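Local coordinates for RimK-related lysine biosynthesis protein (Thermococcus kodakarensis, PDB 5K2M) that binds ADP and magnesium in an ATP-grasp fold and probably acts as an ATP-dependent ligase in amino-acid biosynthesis, at residues Q162-V176 with L226-N240. Residues are numbered along the deposited sequence; the frame is centred on the assembly and turned at random.
Sequences QEFVEKPGRDIRSYV and LAIDIFESEKGLLVN. With MG (magnesium ion), chain Q; ADP (adenosine-5'-diphosphate), chain O; PO4 (phosphate ion), chain P.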
ATOM      1  N   GLN A 162      21.468  20.876  45.879  1.00 38.25           N
ATOM      2  CA  GLN A 162      21.913  22.205  46.278  1.00 40.44           C
ATOM      3  C   GLN A 162      22.717  22.114  47.560  1.00 38.50           C
ATOM      4  O   GLN A 162      22.588  21.153  48.305  1.00 39.36           O
ATOM      5  CB  GLN A 162      20.719  23.116  46.553  1.00 41.35           C
ATOM      6  CG  GLN A 162      19.913  23.515  45.334  1.00 42.58           C
ATOM      7  CD  GLN A 162      18.693  24.337  45.718  1.00 41.22           C
ATOM      8  OE1 GLN A 162      18.018  24.023  46.683  1.00 41.16           O
ATOM      9  NE2 GLN A 162      18.409  25.385  44.963  1.00 41.68           N
ATOM     10  N   GLU A 163      23.556  23.111  47.805  1.00 38.81           N
ATOM     11  CA  GLU A 163      24.089  23.345  49.146  1.00 40.84           C
ATOM     12  C   GLU A 163      22.930  23.520  50.120  1.00 40.37           C
ATOM     13  O   GLU A 163      21.908  24.106  49.764  1.00 39.81           O
ATOM     14  CB  GLU A 163      24.959  24.610  49.175  1.00 41.48           C
ATOM     15  CG  GLU A 163      24.193  25.902  48.921  1.00 43.79           C
ATOM     16  CD  GLU A 163      25.076  27.139  48.906  1.00 47.15           C
ATOM     17  OE1 GLU A 163      26.149  27.128  49.531  1.00 51.21           O
ATOM     18  OE2 GLU A 163      24.705  28.129  48.250  1.00 47.56           O
ATOM     19  N   PHE A 164      23.078  23.031  51.348  1.00 42.43           N
ATOM     20  CA  PHE A 164      22.079  23.319  52.378  1.00 41.94           C
ATOM     21  C   PHE A 164      22.238  24.770  52.811  1.00 42.15           C
ATOM     22  O   PHE A 164      23.299  25.178  53.283  1.00 42.46           O
ATOM     23  CB  PHE A 164      22.215  22.394  53.578  1.00 42.55           C
ATOM     24  CG  PHE A 164      21.263  22.712  54.705  1.00 42.74           C
ATOM     25  CD1 PHE A 164      19.917  22.372  54.619  1.00 42.17           C
ATOM     26  CD2 PHE A 164      21.714  23.332  55.861  1.00 42.88           C
ATOM     27  CE1 PHE A 164      19.042  22.657  55.656  1.00 41.54           C
ATOM     28  CE2 PHE A 164      20.841  23.608  56.905  1.00 42.38           C
ATOM     29  CZ  PHE A 164      19.502  23.282  56.798  1.00 41.39           C
ATOM     30  N   VAL A 165      21.182  25.553  52.627  1.00 42.44           N
ATOM     31  CA  VAL A 165      21.198  26.948  53.027  1.00 43.04           C
ATOM     32  C   VAL A 165      20.620  27.081  54.434  1.00 43.98           C
ATOM     33  O   VAL A 165      19.534  26.572  54.714  1.00 43.35           O
ATOM     34  CB  VAL A 165      20.419  27.817  52.029  1.00 42.95           C
ATOM     35  CG1 VAL A 165      20.410  29.266  52.485  1.00 44.38           C
ATOM     36  CG2 VAL A 165      21.019  27.683  50.635  1.00 41.91           C
ATOM     37  N   GLU A 166      21.361  27.757  55.316  1.00 46.10           N
ATOM     38  CA  GLU A 166      20.926  27.985  56.691  1.00 47.87           C
ATOM     39  C   GLU A 166      20.038  29.212  56.711  1.00 48.12           C
ATOM     40  O   GLU A 166      20.524  30.336  56.725  1.00 47.95           O
ATOM     41  CB  GLU A 166      22.124  28.172  57.625  1.00 50.61           C
ATOM     42  CG  GLU A 166      22.990  26.926  57.758  1.00 54.43           C
ATOM     43  CD  GLU A 166      24.201  27.134  58.650  1.00 60.07           C
ATOM     44  OE1 GLU A 166      25.241  26.501  58.382  1.00 63.81           O
ATOM     45  OE2 GLU A 166      24.128  27.931  59.613  1.00 66.02           O
ATOM     46  N   LYS A 167      18.732  28.975  56.701  1.00 47.07           N
ATOM     47  CA  LYS A 167      17.747  30.040  56.627  1.00 47.37           C
ATOM     48  C   LYS A 167      17.330  30.368  58.051  1.00 48.31           C
ATOM     49  O   LYS A 167      17.460  29.518  58.937  1.00 46.68           O
ATOM     50  CB  LYS A 167      16.512  29.582  55.830  1.00 46.40           C
ATOM     51  CG  LYS A 167      16.814  28.840  54.528  1.00 46.01           C
ATOM     52  CD  LYS A 167      15.555  28.433  53.764  1.00 44.92           C
ATOM     53  CE  LYS A 167      14.645  27.459  54.526  1.00 44.29           C
ATOM     54  NZ  LYS A 167      15.268  26.138  54.834  1.00 43.09           N
ATOM     55  N   PRO A 168      16.796  31.580  58.278  1.00 47.94           N
ATOM     56  CA  PRO A 168      16.374  31.970  59.630  1.00 49.56           C
ATOM     57  C   PRO A 168      14.962  31.486  59.988  1.00 50.00           C
ATOM     58  O   PRO A 168      14.078  32.293  60.241  1.00 50.02           O
ATOM     59  CB  PRO A 168      16.445  33.500  59.577  1.00 50.49           C
ATOM     60  CG  PRO A 168      16.148  33.836  58.148  1.00 50.02           C
ATOM     61  CD  PRO A 168      16.654  32.686  57.311  1.00 48.12           C
ATOM     62  N   GLY A 169      14.754  30.170  59.991  1.00 50.32           N
ATOM     63  CA  GLY A 169      13.467  29.579  60.379  1.00 49.23           C
ATOM     64  C   GLY A 169      12.308  29.835  59.425  1.00 48.57           C
ATOM     65  O   GLY A 169      11.152  29.626  59.782  1.00 48.34           O
ATOM     66  N   ARG A 170      12.614  30.256  58.200  1.00 48.19           N
ATOM     67  CA  ARG A 170      11.586  30.643  57.232  1.00 47.01           C
ATOM     68  C   ARG A 170      12.183  30.792  55.847  1.00 45.95           C
ATOM     69  O   ARG A 170      13.393  30.929  55.687  1.00 47.29           O
ATOM     70  CB  ARG A 170      10.971  31.990  57.620  1.00 46.95           C
ATOM     71  CG  ARG A 170      11.952  33.148  57.458  1.00 48.13           C
ATOM     72  CD  ARG A 170      11.511  34.424  58.146  1.00 48.25           C
ATOM     73  NE  ARG A 170      12.374  35.541  57.776  1.00 49.49           N
ATOM     74  CZ  ARG A 170      12.245  36.786  58.234  1.00 51.90           C
ATOM     75  NH1 ARG A 170      11.282  37.101  59.092  1.00 52.01           N
ATOM     76  NH2 ARG A 170      13.082  37.733  57.829  1.00 52.96           N
ATOM     77  N   ASP A 171      11.322  30.806  54.842  1.00 44.95           N
ATOM     78  CA  ASP A 171      11.727  31.266  53.531  1.00 43.95           C
ATOM     79  C   ASP A 171      10.665  32.211  52.996  1.00 43.18           C
ATOM     80  O   ASP A 171       9.740  32.586  53.721  1.00 41.37           O
ATOM     81  CB  ASP A 171      12.060  30.097  52.599  1.00 45.17           C
ATOM     82  CG  ASP A 171      10.841  29.422  52.008  1.00 44.51           C
ATOM     83  OD1 ASP A 171       9.735  29.527  52.561  1.00 43.92           O
ATOM     84  OD2 ASP A 171      11.013  28.753  50.968  1.00 48.21           O
ATOM     85  N   ILE A 172      10.822  32.625  51.745  1.00 43.31           N
ATOM     86  CA  ILE A 172       9.999  33.702  51.184  1.00 42.84           C
ATOM     87  C   ILE A 172       9.309  33.181  49.947  1.00 40.58           C
ATOM     88  O   ILE A 172       9.909  32.485  49.141  1.00 39.61           O
ATOM     89  CB  ILE A 172      10.862  34.937  50.829  1.00 43.90           C
ATOM     90  CG1 ILE A 172      11.388  35.592  52.111  1.00 43.82           C
ATOM     91  CG2 ILE A 172      10.078  35.951  49.983  1.00 43.88           C
ATOM     92  CD1 ILE A 172      12.656  36.397  51.887  1.00 45.42           C
ATOM     93  N   ARG A 173       8.035  33.510  49.824  1.00 41.31           N
ATOM     94  CA  ARG A 173       7.261  33.164  48.663  1.00 40.91           C
ATOM     95  C   ARG A 173       6.682  34.441  48.072  1.00 39.91           C
ATOM     96  O   ARG A 173       5.877  35.097  48.715  1.00 38.35           O
ATOM     97  CB  ARG A 173       6.153  32.209  49.083  1.00 43.15           C
ATOM     98  CG  ARG A 173       5.077  32.021  48.042  1.00 47.78           C
ATOM     99  CD  ARG A 173       5.637  31.419  46.762  1.00 51.12           C
ATOM    100  NE  ARG A 173       4.619  30.536  46.213  1.00 58.47           N
ATOM    101  CZ  ARG A 173       4.722  29.230  46.009  1.00 56.53           C
ATOM    102  NH1 ARG A 173       5.837  28.548  46.234  1.00 53.67           N
ATOM    103  NH2 ARG A 173       3.670  28.609  45.507  1.00 64.97           N
ATOM    104  N   SER A 174       7.088  34.780  46.850  1.00 39.20           N
ATOM    105  CA  SER A 174       6.589  35.970  46.171  1.00 40.20           C
ATOM    106  C   SER A 174       5.875  35.612  44.874  1.00 39.92           C
ATOM    107  O   SER A 174       5.988  34.489  44.374  1.00 39.02           O
ATOM    108  CB  SER A 174       7.727  36.952  45.890  1.00 41.29           C
ATOM    109  OG  SER A 174       8.672  36.390  44.997  1.00 42.24           O
ATOM    110  N   TYR A 175       5.133  36.577  44.338  1.00 38.68           N
ATOM    111  CA  TYR A 175       4.305  36.366  43.163  1.00 37.53           C
ATOM    112  C   TYR A 175       4.544  37.489  42.176  1.00 39.47           C
ATOM    113  O   TYR A 175       4.530  38.653  42.558  1.00 39.49           O
ATOM    114  CB  TYR A 175       2.836  36.315  43.571  1.00 38.15           C
ATOM    115  CG  TYR A 175       2.505  35.163  44.481  1.00 38.34           C
ATOM    116  CD1 TYR A 175       2.705  35.257  45.861  1.00 37.88           C
ATOM    117  CD2 TYR A 175       2.002  33.976  43.965  1.00 38.00           C
ATOM    118  CE1 TYR A 175       2.409  34.194  46.699  1.00 39.09           C
ATOM    119  CE2 TYR A 175       1.705  32.906  44.793  1.00 38.74           C
ATOM    120  CZ  TYR A 175       1.911  33.016  46.151  1.00 38.00           C
ATOM    121  OH  TYR A 175       1.609  31.951  46.949  1.00 39.63           O
ATOM    122  N   VAL A 176       4.792  37.119  40.921  1.00 40.85           N
ATOM    123  CA  VAL A 176       4.967  38.045  39.828  1.00 41.76           C
ATOM    124  C   VAL A 176       4.147  37.548  38.654  1.00 43.13           C
ATOM    125  O   VAL A 176       4.319  36.416  38.179  1.00 38.28           O
ATOM    126  CB  VAL A 176       6.439  38.177  39.399  1.00 43.74           C
ATOM    127  CG1 VAL A 176       6.582  39.148  38.228  1.00 44.37           C
ATOM    128  CG2 VAL A 176       7.288  38.660  40.564  1.00 44.08           C
ATOM    129  N   LEU A 226       4.029  33.526  37.976  1.00 38.62           N
ATOM    130  CA  LEU A 226       4.955  32.677  38.713  1.00 40.64           C
ATOM    131  C   LEU A 226       4.916  32.932  40.209  1.00 40.49           C
ATOM    132  O   LEU A 226       4.920  34.083  40.658  1.00 39.17           O
ATOM    133  CB  LEU A 226       6.395  32.875  38.205  1.00 41.19           C
ATOM    134  CG  LEU A 226       6.735  32.361  36.798  1.00 41.64           C
ATOM    135  CD1 LEU A 226       8.165  32.742  36.442  1.00 42.62           C
ATOM    136  CD2 LEU A 226       6.532  30.854  36.658  1.00 42.11           C
ATOM    137  N   ALA A 227       4.887  31.841  40.974  1.00 40.62           N
ATOM    138  CA  ALA A 227       5.185  31.892  42.398  1.00 40.95           C
ATOM    139  C   ALA A 227       6.643  31.546  42.559  1.00 40.31           C
ATOM    140  O   ALA A 227       7.081  30.480  42.152  1.00 40.06           O
ATOM    141  CB  ALA A 227       4.325  30.919  43.175  1.00 42.35           C
ATOM    142  N   ILE A 228       7.383  32.456  43.164  1.00 39.80           N
ATOM    143  CA  ILE A 228       8.814  32.346  43.273  1.00 40.59           C
ATOM    144  C   ILE A 228       9.177  32.060  44.729  1.00 39.80           C
ATOM    145  O   ILE A 228       8.569  32.632  45.634  1.00 39.41           O
ATOM    146  CB  ILE A 228       9.467  33.650  42.786  1.00 42.97           C
ATOM    147  CG1 ILE A 228       8.984  33.946  41.358  1.00 42.85           C
ATOM    148  CG2 ILE A 228      10.992  33.539  42.850  1.00 44.30           C
ATOM    149  CD1 ILE A 228       9.170  35.369  40.917  1.00 44.60           C
ATOM    150  N   ASP A 229      10.132  31.149  44.937  1.00 38.99           N
ATOM    151  CA  ASP A 229      10.653  30.814  46.274  1.00 40.56           C
ATOM    152  C   ASP A 229      12.046  31.407  46.489  1.00 40.65           C
ATOM    153  O   ASP A 229      12.963  31.112  45.727  1.00 39.62           O
ATOM    154  CB  ASP A 229      10.788  29.306  46.451  1.00 41.41           C
ATOM    155  CG  ASP A 229       9.461  28.571  46.376  1.00 43.20           C
ATOM    156  OD1 ASP A 229       8.484  29.110  45.820  1.00 44.65           O
ATOM    157  OD2 ASP A 229       9.413  27.422  46.868  1.00 45.05           O
ATOM    158  N   ILE A 230      12.208  32.195  47.550  1.00 40.17           N
ATOM    159  CA  ILE A 230      13.463  32.889  47.831  1.00 41.75           C
ATOM    160  C   ILE A 230      13.983  32.500  49.226  1.00 42.35           C
ATOM    161  O   ILE A 230      13.194  32.305  50.148  1.00 42.35           O
ATOM    162  CB  ILE A 230      13.262  34.421  47.704  1.00 42.87           C
ATOM    163  CG1 ILE A 230      13.007  34.797  46.240  1.00 44.42           C
ATOM    164  CG2 ILE A 230      14.465  35.187  48.232  1.00 44.41           C
ATOM    165  CD1 ILE A 230      12.438  36.191  46.032  1.00 45.51           C
ATOM    166  N   PHE A 231      15.305  32.362  49.362  1.00 42.33           N
ATOM    167  CA  PHE A 231      15.939  32.084  50.654  1.00 43.38           C
ATOM    168  C   PHE A 231      16.771  33.261  51.135  1.00 45.39           C
ATOM    169  O   PHE A 231      17.523  33.854  50.360  1.00 46.85           O
ATOM    170  CB  PHE A 231      16.911  30.904  50.571  1.00 43.18           C
ATOM    171  CG  PHE A 231      16.301  29.596  50.134  1.00 41.85           C
ATOM    172  CD1 PHE A 231      14.934  29.379  50.144  1.00 40.10           C
ATOM    173  CD2 PHE A 231      17.139  28.554  49.741  1.00 41.37           C
ATOM    174  CE1 PHE A 231      14.413  28.165  49.764  1.00 40.98           C
ATOM    175  CE2 PHE A 231      16.623  27.333  49.354  1.00 42.41           C
ATOM    176  CZ  PHE A 231      15.252  27.137  49.365  1.00 42.03           C
ATOM    177  N   GLU A 232      16.653  33.575  52.421  1.00 47.80           N
ATOM    178  CA  GLU A 232      17.604  34.463  53.088  1.00 50.85           C
ATOM    179  C   GLU A 232      18.776  33.620  53.566  1.00 52.86           C
ATOM    180  O   GLU A 232      18.575  32.552  54.141  1.00 53.93           O
ATOM    181  CB  GLU A 232      16.958  35.173  54.282  1.00 51.13           C
ATOM    182  CG  GLU A 232      15.788  36.072  53.897  1.00 51.70           C
ATOM    183  CD  GLU A 232      14.831  36.322  55.044  1.00 52.16           C
ATOM    184  OE1 GLU A 232      14.091  35.388  55.431  1.00 51.78           O
ATOM    185  OE2 GLU A 232      14.812  37.459  55.554  1.00 53.62           O
ATOM    186  N   SER A 233      19.992  34.096  53.310  1.00 53.34           N
ATOM    187  CA  SER A 233      21.207  33.424  53.751  1.00 53.48           C
ATOM    188  C   SER A 233      22.236  34.464  54.146  1.00 55.45           C
ATOM    189  O   SER A 233      22.069  35.648  53.849  1.00 54.97           O
ATOM    190  CB  SER A 233      21.768  32.552  52.628  1.00 51.80           C
ATOM    191  OG  SER A 233      22.381  33.347  51.634  1.00 51.85           O
ATOM    192  N   GLU A 234      23.311  34.010  54.789  1.00 57.80           N
ATOM    193  CA  GLU A 234      24.422  34.883  55.182  1.00 60.85           C
ATOM    194  C   GLU A 234      25.035  35.636  53.992  1.00 59.09           C
ATOM    195  O   GLU A 234      25.698  36.647  54.182  1.00 61.66           O
ATOM    196  CB  GLU A 234      25.505  34.091  55.947  1.00 64.83           C
ATOM    197  CG  GLU A 234      26.258  33.044  55.126  1.00 69.72           C
ATOM    198  CD  GLU A 234      27.069  32.064  55.979  1.00 73.64           C
ATOM    199  OE1 GLU A 234      27.543  32.456  57.067  1.00 79.27           O
ATOM    200  OE2 GLU A 234      27.242  30.893  55.558  1.00 73.63           O
ATOM    201  N   LYS A 235      24.804  35.147  52.775  1.00 57.29           N
ATOM    202  CA  LYS A 235      25.274  35.821  51.556  1.00 56.90           C
ATOM    203  C   LYS A 235      24.157  36.574  50.823  1.00 55.02           C
ATOM    204  O   LYS A 235      24.277  36.866  49.641  1.00 55.43           O
ATOM    205  CB  LYS A 235      25.979  34.826  50.612  1.00 58.33           C
ATOM    206  CG  LYS A 235      25.213  33.548  50.299  1.00 60.13           C
ATOM    207  CD  LYS A 235      26.003  32.656  49.355  1.00 62.02           C
ATOM    208  CE  LYS A 235      25.413  31.250  49.298  1.00 61.35           C
ATOM    209  NZ  LYS A 235      26.029  30.421  48.226  1.00 59.97           N
ATOM    210  N   GLY A 236      23.083  36.908  51.533  1.00 53.08           N
ATOM    211  CA  GLY A 236      21.965  37.629  50.939  1.00 52.60           C
ATOM    212  C   GLY A 236      20.908  36.700  50.365  1.00 50.93           C
ATOM    213  O   GLY A 236      20.923  35.480  50.593  1.00 49.63           O
ATOM    214  N   LEU A 237      19.998  37.288  49.602  1.00 48.78           N
ATOM    215  CA  LEU A 237      18.860  36.565  49.055  1.00 49.07           C
ATOM    216  C   LEU A 237      19.261  35.683  47.869  1.00 45.66           C
ATOM    217  O   LEU A 237      20.087  36.070  47.044  1.00 46.42           O
ATOM    218  CB  LEU A 237      17.762  37.544  48.642  1.00 50.42           C
ATOM    219  CG  LEU A 237      17.237  38.441  49.769  1.00 52.82           C
ATOM    220  CD1 LEU A 237      16.272  39.470  49.200  1.00 54.65           C
ATOM    221  CD2 LEU A 237      16.573  37.627  50.869  1.00 52.38           C
ATOM    222  N   LEU A 238      18.680  34.491  47.808  1.00 42.77           N
ATOM    223  CA  LEU A 238      18.919  33.557  46.710  1.00 42.73           C
ATOM    224  C   LEU A 238      17.575  33.069  46.193  1.00 41.65           C
ATOM    225  O   LEU A 238      16.661  32.800  46.984  1.00 41.98           O
ATOM    226  CB  LEU A 238      19.732  32.344  47.187  1.00 42.20           C
ATOM    227  CG  LEU A 238      20.979  32.615  48.031  1.00 43.73           C
ATOM    228  CD1 LEU A 238      21.370  31.395  48.847  1.00 42.94           C
ATOM    229  CD2 LEU A 238      22.135  33.078  47.149  1.00 45.50           C
ATOM    230  N   VAL A 239      17.466  32.938  44.874  1.00 40.78           N
ATOM    231  CA  VAL A 239      16.268  32.388  44.263  1.00 40.49           C
ATOM    232  C   VAL A 239      16.430  30.880  44.195  1.00 40.58           C
ATOM    233  O   VAL A 239      17.418  30.387  43.676  1.00 40.16           O
ATOM    234  CB  VAL A 239      16.027  32.953  42.857  1.00 40.68           C
ATOM    235  CG1 VAL A 239      14.766  32.339  42.257  1.00 41.57           C
ATOM    236  CG2 VAL A 239      15.910  34.469  42.920  1.00 41.64           C
ATOM    237  N   ASN A 240      15.460  30.155  44.733  1.00 39.86           N
ATOM    238  CA  ASN A 240      15.553  28.712  44.832  1.00 39.78           C
ATOM    239  C   ASN A 240      14.832  28.052  43.667  1.00 40.96           C
ATOM    240  O   ASN A 240      15.394  27.216  42.950  1.00 41.52           O
ATOM    241  CB  ASN A 240      14.960  28.229  46.155  1.00 38.71           C
ATOM    242  CG  ASN A 240      14.795  26.721  46.193  1.00 40.70           C
ATOM    243  OD1 ASN A 240      15.720  25.986  45.861  1.00 42.13           O
ATOM    244  ND2 ASN A 240      13.615  26.254  46.584  1.00 38.71           N
TER
HETATM  245 MG    MG Q 303       8.981  25.458  46.732  1.00 37.02          MG
HETATM  246  PB  ADP O 301       9.218  22.218  46.205  1.00 39.40           P
HETATM  247  O1B ADP O 301       8.633  23.294  47.078  1.00 38.60           O
HETATM  248  O2B ADP O 301       8.921  20.813  46.670  1.00 35.17           O
HETATM  249  O3B ADP O 301       8.957  22.369  44.726  1.00 37.34           O
HETATM  250  PA  ADP O 301      11.663  23.514  47.054  1.00 36.71           P
HETATM  251  O1A ADP O 301      10.892  24.819  47.032  1.00 38.17           O
HETATM  252  O2A ADP O 301      13.015  23.549  46.418  1.00 32.63           O
HETATM  253  O3A ADP O 301      10.822  22.312  46.403  1.00 36.49           O
HETATM  254  O5' ADP O 301      11.841  23.024  48.571  1.00 33.36           O
HETATM  255  C5' ADP O 301      10.776  23.074  49.494  1.00 32.34           C
HETATM  256  C4' ADP O 301      11.220  23.799  50.753  1.00 33.10           C
HETATM  257  O4' ADP O 301      12.321  23.099  51.343  1.00 31.75           O
HETATM  258  C3' ADP O 301      11.683  25.232  50.542  1.00 32.87           C
HETATM  259  O3' ADP O 301      10.594  26.164  50.630  1.00 32.72           O
HETATM  260  C2' ADP O 301      12.677  25.396  51.676  1.00 31.13           C
HETATM  261  O2' ADP O 301      12.035  25.711  52.910  1.00 30.90           O
HETATM  262  C1' ADP O 301      13.285  24.023  51.834  1.00 31.29           C
HETATM  263  N9  ADP O 301      14.513  23.915  51.034  1.00 31.00           N
HETATM  264  C8  ADP O 301      14.603  23.484  49.758  1.00 31.58           C
HETATM  265  N7  ADP O 301      15.871  23.525  49.309  1.00 31.45           N
HETATM  266  C5  ADP O 301      16.613  24.009  50.322  1.00 30.78           C
HETATM  267  C6  ADP O 301      18.031  24.291  50.537  1.00 29.16           C
HETATM  268  N6  ADP O 301      18.929  24.073  49.552  1.00 28.90           N
HETATM  269  N1  ADP O 301      18.391  24.774  51.743  1.00 28.90           N
HETATM  270  C2  ADP O 301      17.510  24.997  52.727  1.00 29.36           C
HETATM  271  N3  ADP O 301      16.203  24.764  52.610  1.00 29.48           N
HETATM  272  C4  ADP O 301      15.712  24.272  51.453  1.00 30.68           C
HETATM  273  P   PO4 P 302       5.868  24.755  46.051  1.00 39.49           P
HETATM  274  O1  PO4 P 302       6.971  25.466  46.799  1.00 40.05           O
HETATM  275  O2  PO4 P 302       4.959  23.983  46.996  1.00 43.35           O
HETATM  276  O3  PO4 P 302       5.056  25.801  45.327  1.00 43.04           O
HETATM  277  O4  PO4 P 302       6.445  23.765  45.085  1.00 44.32           O
HETATM  278  O   HOH W   1      14.643  32.924  54.199  1.00 49.97           O
HETATM  279  O   HOH W   2       8.698  25.755  48.844  1.00 42.68           O
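Glu232 and Arg170 illustrate how a salt bridge can be fixed in orientation as well as in length. Along Glu232, CB rests near Pro168 CD, CG packs 3.7 Å from Ile172 CD1, and the carboxylate lies edge to edge with the Arg170 guanidinium, nearly in one plane with it (9° apart). Arg170 is met side-on: NE reaches OE1 and NH2 reaches OE2 of Glu232, 2.9 Å each, both through syn lone pairs. A water bridging Arg170 O and Glu232 N also donates to OE1, while Arg170 NH1 turns to Tyr188. A methionine in place of Arg170 would probably leave the Glu232 carboxylate without its charged mate and freer to turn.

The two segments also supply part of the nucleotide site. Phe231 lies between Lys167 CD, 3.8 Å above one ring face, and Asn240 CB over the other, with CE2 and CZ reaching the adenine at ADP C5. Bent at its last two torsions, Lys167 brings NZ to ADP N3 (2.8 Å). Asp229 divides its carboxylate: OD2 binds at 2.0 Å a magnesium ion that Glu241 also ligates, and OD1 takes a weak bond from Arg173 NH1 within a salt bridge.

Strands 170-177 and 225-233 run antiparallel in the sheet of the ATP-grasp domain, flanked by strands 180-188 and 236-243; helix 208-219 packs on the face carrying Val176 and Ile230, with ADP and magnesium on the Asp229 face.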